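Local coordinates for superoxide dismutase [Mn/Fe] (Aeropyrum pernix, PDB 3AK2), which catalyses the dismutation of superoxide to oxygen and hydrogen peroxide at a mononuclear metal centre, here manganese, which iron can replace in this cambialistic enzyme, at residues His79-Pro84 with Ile161-Val166; Glu126-Gly131 with Asp165-Ala170. All blocks are in the same frame, centred on the assembly; numbering follows the deposited sequence.

Interaction 1 of 2, residues His79-Pro84 with Ile161-Val166; sequences HTIFWP and ILVIDV. With MN (manganese (II) ion), chain E.
OD2 of D165 binds the manganese ion at 2.0 Å, and from the other side of the contact NE2 of H79 binds the same ion at 2.2 Å. The two ligand atoms, NE2 of H79 and OD2 of D165, lie 3.4 Å apart as neighbours in one coordination shell, and the ring and carboxylate planes stand nearly perpendicular, 88° apart. Water 2, H31 and H169 complete the five ligands. The other carboxylate oxygen, OD1 of D165, accepts from the backbone N of W167. ND1 of H79 is hydrogen-bonded to the carbonyl of G75 one helical turn earlier, which fixes the rotation of the ring and presents NE2 to the metal.

Behind the ligands, F82 fills the gap between helix and strand. Its side chain leaves the helix with CG trans to the backbone nitrogen (chi1 -176°), which carries the ring across to the strand, where CB of D165 sits over one face in a CH-pi contact, 3.9 Å from the ring centroid. The carbonyl oxygen of V163 meets the ring edge in plane, 3.5 Å from CD1 of F82. CG2 of V163 packs against CB of F82 and, more loosely, CG2 of I81; the short branches of V163 and I81 suit the narrow space between helix and strand. Water 1 donates to the carbonyl oxygen of V163 at 2.8 Å and only weakly to that of F82. Replacing F82 with an alanine would probably open a gap beside D165 and leave its CB without the ring that backs it. The shared metal thus joins the alpha-hairpin and C-terminal domains through a carboxylate oxygen and an imidazole nitrogen.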
loop_
_atom_site.group_PDB
_atom_site.type_symbol
_atom_site.label_atom_id
_atom_site.label_comp_id
_atom_site.label_asym_id
_atom_site.label_seq_id
_atom_site.Cartn_x
_atom_site.Cartn_y
_atom_site.Cartn_z
ATOM N N HIS A 79 7.109 -18.262 1.108
ATOM C CA HIS A 79 6.661 -19.656 1.252
ATOM C C HIS A 79 7.835 -20.626 1.342
ATOM O O HIS A 79 7.766 -21.622 2.059
ATOM C CB HIS A 79 5.693 -20.058 0.135
ATOM C CG HIS A 79 4.352 -19.404 0.244
ATOM N ND1 HIS A 79 4.115 -18.121 -0.202
ATOM C CD2 HIS A 79 3.180 -19.842 0.766
ATOM C CE1 HIS A 79 2.857 -17.798 0.039
ATOM N NE2 HIS A 79 2.266 -18.825 0.625
ATOM N N THR A 80 8.913 -20.324 0.626
ATOM C CA THR A 80 10.131 -21.133 0.669
ATOM C C THR A 80 10.711 -21.202 2.085
ATOM O O THR A 80 11.240 -22.239 2.484
ATOM C CB THR A 80 11.167 -20.597 -0.343
ATOM O OG1 THR A 80 10.667 -20.790 -1.671
ATOM C CG2 THR A 80 12.522 -21.295 -0.207
ATOM N N ILE A 81 10.592 -20.114 2.840
ATOM C CA ILE A 81 11.017 -20.099 4.241
ATOM C C ILE A 81 9.957 -20.764 5.135
ATOM O O ILE A 81 10.290 -21.527 6.048
ATOM C CB ILE A 81 11.318 -18.658 4.715
ATOM C CG1 ILE A 81 12.438 -18.045 3.865
ATOM C CG2 ILE A 81 11.671 -18.637 6.203
ATOM C CD1 ILE A 81 12.631 -16.551 4.067
ATOM N N PHE A 82 8.685 -20.493 4.843
ATOM C CA PHE A 82 7.551 -20.998 5.627
ATOM C C PHE A 82 7.544 -22.522 5.804
ATOM O O PHE A 82 7.357 -23.015 6.921
ATOM C CB PHE A 82 6.244 -20.513 4.986
ATOM C CG PHE A 82 4.992 -20.872 5.749
ATOM C CD1 PHE A 82 4.816 -20.479 7.070
ATOM C CD2 PHE A 82 3.963 -21.570 5.116
ATOM C CE1 PHE A 82 3.641 -20.804 7.761
ATOM C CE2 PHE A 82 2.786 -21.889 5.791
ATOM C CZ PHE A 82 2.626 -21.509 7.116
ATOM N N TRP A 83 7.755 -23.273 4.723
ATOM C CA TRP A 83 7.645 -24.732 4.830
ATOM C C TRP A 83 8.671 -25.368 5.786
ATOM O O TRP A 83 8.274 -26.081 6.710
ATOM C CB TRP A 83 7.676 -25.429 3.467
ATOM C CG TRP A 83 6.802 -24.847 2.397
ATOM C CD1 TRP A 83 7.200 -24.461 1.152
ATOM C CD2 TRP A 83 5.381 -24.628 2.452
ATOM N NE1 TRP A 83 6.125 -24.004 0.428
ATOM C CE2 TRP A 83 4.997 -24.102 1.196
ATOM C CE3 TRP A 83 4.397 -24.836 3.429
ATOM C CZ2 TRP A 83 3.679 -23.761 0.898
ATOM C CZ3 TRP A 83 3.082 -24.496 3.127
ATOM C CH2 TRP A 83 2.739 -23.965 1.872
ATOM N N PRO A 84 9.985 -25.130 5.570
ATOM C CA PRO A 84 10.960 -25.700 6.511
ATOM C C PRO A 84 10.947 -25.065 7.904
ATOM O O PRO A 84 11.512 -25.641 8.842
ATOM C CB PRO A 84 12.303 -25.465 5.817
ATOM C CG PRO A 84 12.073 -24.288 4.927
ATOM C CD PRO A 84 10.648 -24.405 4.471
ATOM N N ILE A 161 13.863 -15.150 9.585
ATOM C CA ILE A 161 14.307 -16.472 10.042
ATOM C C ILE A 161 13.147 -17.367 10.484
ATOM O O ILE A 161 13.281 -18.596 10.518
ATOM C CB ILE A 161 15.416 -16.398 11.133
ATOM C CG1 ILE A 161 14.905 -15.744 12.426
ATOM C CG2 ILE A 161 16.652 -15.685 10.580
ATOM C CD1 ILE A 161 15.851 -15.902 13.622
ATOM N N LEU A 162 12.019 -16.745 10.816
ATOM C CA LEU A 162 10.796 -17.459 11.158
ATOM C C LEU A 162 9.602 -16.637 10.697
ATOM O O LEU A 162 9.469 -15.469 11.055
ATOM C CB LEU A 162 10.713 -17.725 12.666
ATOM C CG LEU A 162 9.416 -18.379 13.160
ATOM C CD1 LEU A 162 9.187 -19.761 12.545
ATOM C CD2 LEU A 162 9.417 -18.477 14.673
ATOM N N VAL A 163 8.736 -17.260 9.903
ATOM C CA VAL A 163 7.565 -16.574 9.362
ATOM C C VAL A 163 6.311 -17.406 9.587
ATOM O O VAL A 163 6.367 -18.643 9.576
ATOM C CB VAL A 163 7.714 -16.229 7.838
ATOM C CG1 VAL A 163 8.978 -15.407 7.575
ATOM C CG2 VAL A 163 7.702 -17.482 6.970
ATOM N N ILE A 164 5.192 -16.727 9.814
ATOM C CA ILE A 164 3.888 -17.382 9.834
ATOM C C ILE A 164 2.993 -16.729 8.787
ATOM O O ILE A 164 2.843 -15.508 8.753
ATOM C CB ILE A 164 3.211 -17.384 11.235
ATOM C CG1 ILE A 164 1.886 -18.163 11.180
ATOM C CG2 ILE A 164 3.009 -15.964 11.751
ATOM C CD1 ILE A 164 1.101 -18.225 12.491
ATOM N N ASP A 165 2.414 -17.560 7.934
ATOM C CA ASP A 165 1.497 -17.109 6.903
ATOM C C ASP A 165 0.121 -16.924 7.525
ATOM O O ASP A 165 -0.451 -17.885 8.060
ATOM C CB ASP A 165 1.439 -18.169 5.807
ATOM C CG ASP A 165 0.713 -17.708 4.562
ATOM O OD1 ASP A 165 0.194 -16.568 4.512
ATOM O OD2 ASP A 165 0.681 -18.511 3.617
ATOM N N VAL A 166 -0.399 -15.698 7.487
ATOM C CA VAL A 166 -1.771 -15.439 7.924
ATOM C C VAL A 166 -2.680 -14.958 6.791
ATOM O O VAL A 166 -3.715 -14.332 7.035
ATOM C CB VAL A 166 -1.859 -14.515 9.171
ATOM C CG1 VAL A 166 -1.308 -15.225 10.405
ATOM C CG2 VAL A 166 -1.141 -13.194 8.939
HETATM MN MN MN E . 0.312 -18.568 1.619
HETATM O O HOH W 1 6.233 -21.464 9.705
HETATM O O HOH W 2 0.471 -16.454 1.585
#

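Interaction 2 of 2, residues Glu126-Gly131 with Asp165-Ala170. With MN (manganese (II) ion), chain E.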
loop_
_atom_site.group_PDB
_atom_site.type_symbol
_atom_site.label_atom_id
_atom_site.label_comp_id
_atom_site.label_asym_id
_atom_site.label_seq_id
_atom_site.Cartn_x
_atom_site.Cartn_y
_atom_site.Cartn_z
ATOM N N GLU A 126 -3.408 -6.730 9.142
ATOM C CA GLU A 126 -4.616 -6.192 8.546
ATOM C C GLU A 126 -4.726 -6.669 7.103
ATOM O O GLU A 126 -3.863 -6.376 6.278
ATOM C CB GLU A 126 -4.588 -4.677 8.611
ATOM C CG GLU A 126 -5.900 -4.044 8.242
ATOM C CD GLU A 126 -5.858 -2.557 8.423
ATOM O OE1 GLU A 126 -6.450 -2.069 9.411
ATOM O OE2 GLU A 126 -5.213 -1.884 7.588
ATOM N N GLY A 127 -5.794 -7.397 6.797
ATOM C CA GLY A 127 -5.876 -8.118 5.529
ATOM C C GLY A 127 -4.996 -9.352 5.588
ATOM O O GLY A 127 -4.812 -9.948 6.649
ATOM N N VAL A 128 -4.445 -9.741 4.450
ATOM C CA VAL A 128 -3.599 -10.920 4.409
ATOM C C VAL A 128 -2.131 -10.519 4.545
ATOM O O VAL A 128 -1.754 -9.389 4.220
ATOM C CB VAL A 128 -3.844 -11.749 3.142
ATOM C CG1 VAL A 128 -5.269 -12.297 3.142
ATOM C CG2 VAL A 128 -3.582 -10.929 1.883
ATOM N N GLY A 129 -1.312 -11.431 5.052
ATOM C CA GLY A 129 0.104 -11.155 5.221
ATOM C C GLY A 129 0.812 -12.172 6.084
ATOM O O GLY A 129 0.429 -13.347 6.119
ATOM N N TRP A 130 1.842 -11.705 6.784
ATOM C CA TRP A 130 2.779 -12.562 7.500
ATOM C C TRP A 130 3.182 -11.938 8.817
ATOM O O TRP A 130 3.308 -10.722 8.918
ATOM C CB TRP A 130 4.063 -12.744 6.677
ATOM C CG TRP A 130 3.839 -13.299 5.320
ATOM C CD1 TRP A 130 3.427 -12.615 4.212
ATOM C CD2 TRP A 130 4.031 -14.657 4.905
ATOM N NE1 TRP A 130 3.330 -13.467 3.141
ATOM C CE2 TRP A 130 3.697 -14.727 3.537
ATOM C CE3 TRP A 130 4.448 -15.826 5.563
ATOM C CZ2 TRP A 130 3.763 -15.916 2.810
ATOM C CZ3 TRP A 130 4.520 -17.005 4.838
ATOM C CH2 TRP A 130 4.171 -17.041 3.478
ATOM N N GLY A 131 3.398 -12.787 9.820
ATOM C CA GLY A 131 4.167 -12.404 11.002
ATOM C C GLY A 131 5.605 -12.831 10.777
ATOM O O GLY A 131 5.854 -13.944 10.314
ATOM N N ASP A 165 2.414 -17.560 7.934
ATOM C CA ASP A 165 1.497 -17.109 6.903
ATOM C C ASP A 165 0.121 -16.924 7.525
ATOM O O ASP A 165 -0.451 -17.885 8.060
ATOM C CB ASP A 165 1.439 -18.169 5.807
ATOM C CG ASP A 165 0.713 -17.708 4.562
ATOM O OD1 ASP A 165 0.194 -16.568 4.512
ATOM O OD2 ASP A 165 0.681 -18.511 3.617
ATOM N N VAL A 166 -0.399 -15.698 7.487
ATOM C CA VAL A 166 -1.771 -15.439 7.924
ATOM C C VAL A 166 -2.680 -14.958 6.791
ATOM O O VAL A 166 -3.715 -14.332 7.035
ATOM C CB VAL A 166 -1.859 -14.515 9.171
ATOM C CG1 VAL A 166 -1.308 -15.225 10.405
ATOM C CG2 VAL A 166 -1.141 -13.194 8.939
ATOM N N TRP A 167 -2.306 -15.267 5.551
ATOM C CA TRP A 167 -3.280 -15.193 4.470
ATOM C C TRP A 167 -4.427 -16.123 4.835
ATOM O O TRP A 167 -4.215 -17.146 5.490
ATOM C CB TRP A 167 -2.678 -15.643 3.150
ATOM C CG TRP A 167 -1.820 -14.619 2.475
ATOM C CD1 TRP A 167 -0.676 -14.046 2.964
ATOM C CD2 TRP A 167 -2.023 -14.067 1.173
ATOM N NE1 TRP A 167 -0.163 -13.164 2.046
ATOM C CE2 TRP A 167 -0.964 -13.163 0.933
ATOM C CE3 TRP A 167 -2.998 -14.246 0.183
ATOM C CZ2 TRP A 167 -0.857 -12.433 -0.256
ATOM C CZ3 TRP A 167 -2.891 -13.526 -0.998
ATOM C CH2 TRP A 167 -1.826 -12.630 -1.208
ATOM N N GLU A 168 -5.635 -15.777 4.411
ATOM C CA GLU A 168 -6.800 -16.584 4.765
ATOM C C GLU A 168 -6.675 -18.021 4.257
ATOM O O GLU A 168 -7.080 -18.955 4.951
ATOM C CB GLU A 168 -8.086 -15.902 4.300
ATOM C CG GLU A 168 -8.322 -14.575 5.026
ATOM C CD GLU A 168 -9.582 -13.850 4.605
ATOM O OE1 GLU A 168 -9.887 -13.805 3.395
ATOM O OE2 GLU A 168 -10.256 -13.297 5.502
ATOM N N HIS A 169 -6.081 -18.203 3.079
ATOM C CA HIS A 169 -5.893 -19.547 2.527
ATOM C C HIS A 169 -5.032 -20.462 3.397
ATOM O O HIS A 169 -5.053 -21.679 3.217
ATOM C CB HIS A 169 -5.358 -19.518 1.086
ATOM C CG HIS A 169 -3.962 -18.983 0.944
ATOM N ND1 HIS A 169 -3.678 -17.848 0.215
ATOM C CD2 HIS A 169 -2.768 -19.442 1.398
ATOM C CE1 HIS A 169 -2.376 -17.621 0.239
ATOM N NE2 HIS A 169 -1.800 -18.571 0.953
ATOM N N ALA A 170 -4.260 -19.885 4.315
ATOM C CA ALA A 170 -3.410 -20.681 5.193
ATOM C C ALA A 170 -4.194 -21.377 6.310
ATOM O O ALA A 170 -3.687 -22.314 6.930
ATOM C CB ALA A 170 -2.278 -19.823 5.775
HETATM MN MN MN E . 0.312 -18.568 1.619
HETATM O O HOH W 2 0.471 -16.454 1.585
#
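W130 and W167 meet as an offset edge-to-face pair, the edge of W167 turned toward the face of W130, with the five-membered rings 5.3 Å apart between centroids and the planes at 62°. Each indole also has a partner of its own across the contact. CG2 of V128 lies over the centre of the six-membered ring of W167, 3.5 Å from its centroid, a CH-pi contact in which a methyl branch of the valine points down onto the ring; water 2 lies over the opposite face, toward the rim. W130, its CG anti to the carbonyl carbon (chi1 -57°), lays its six-membered ring against D165: CZ3 of W130 comes 3.4 Å from CB of D165, and the indole and carboxylate planes are stacked, only 13° apart. The stacked indole, together with the metal and the turn described next, is likely to limit tilting of the carboxylate.

D165 is held from its own segment as well. The backbone N of W167 donates to OD1 of D165 at 3.0 Å from above the carboxylate plane, closing an Asx turn, and water 2 adds a weak bond to the same oxygen. Beyond the turn, NE2 of H169 binds the manganese at 2.2 Å. The backbone N of V166 donates to the carbonyl oxygen of G129 at 2.8 Å, next to the antiparallel non-hydrogen-bonded pair of W130 with D165. Glycine suits position 129, where CD1 of W167 comes within 3.4 Å of the backbone N of G129.

Strand 129-136 here meets the end of strand 159-165 and the loop that follows it. Helix 179-186 covers V166, helix 62-82 touches W130 and W167, and helix 25-54 packs on H169, while E168 hydrogen-bonds to H169 of the third subunit.

Overall arrangement
Both contacts are buried and share D165, V166, water 2 and the manganese, but they approach the metal from different parts of the fold. Interaction 1, its centre about 3 Å from the centre of the chain, joins helix 62-82 of the alpha-hairpin domain to strand 159-165 through the metal, a bridging water and apolar packing. Interaction 2, its centre about 11 Å from the chain centre, stays within the C-terminal domain and combines indole packing with a backbone bond from the loop ending strand 159-165 to strand 129-136. It also lies at a subunit interface, whereas interaction 1 meets another subunit at I81 alone. The contacts touch where I164 N probably bonds to G131 O and H79 CE1 packs on W130 CZ2.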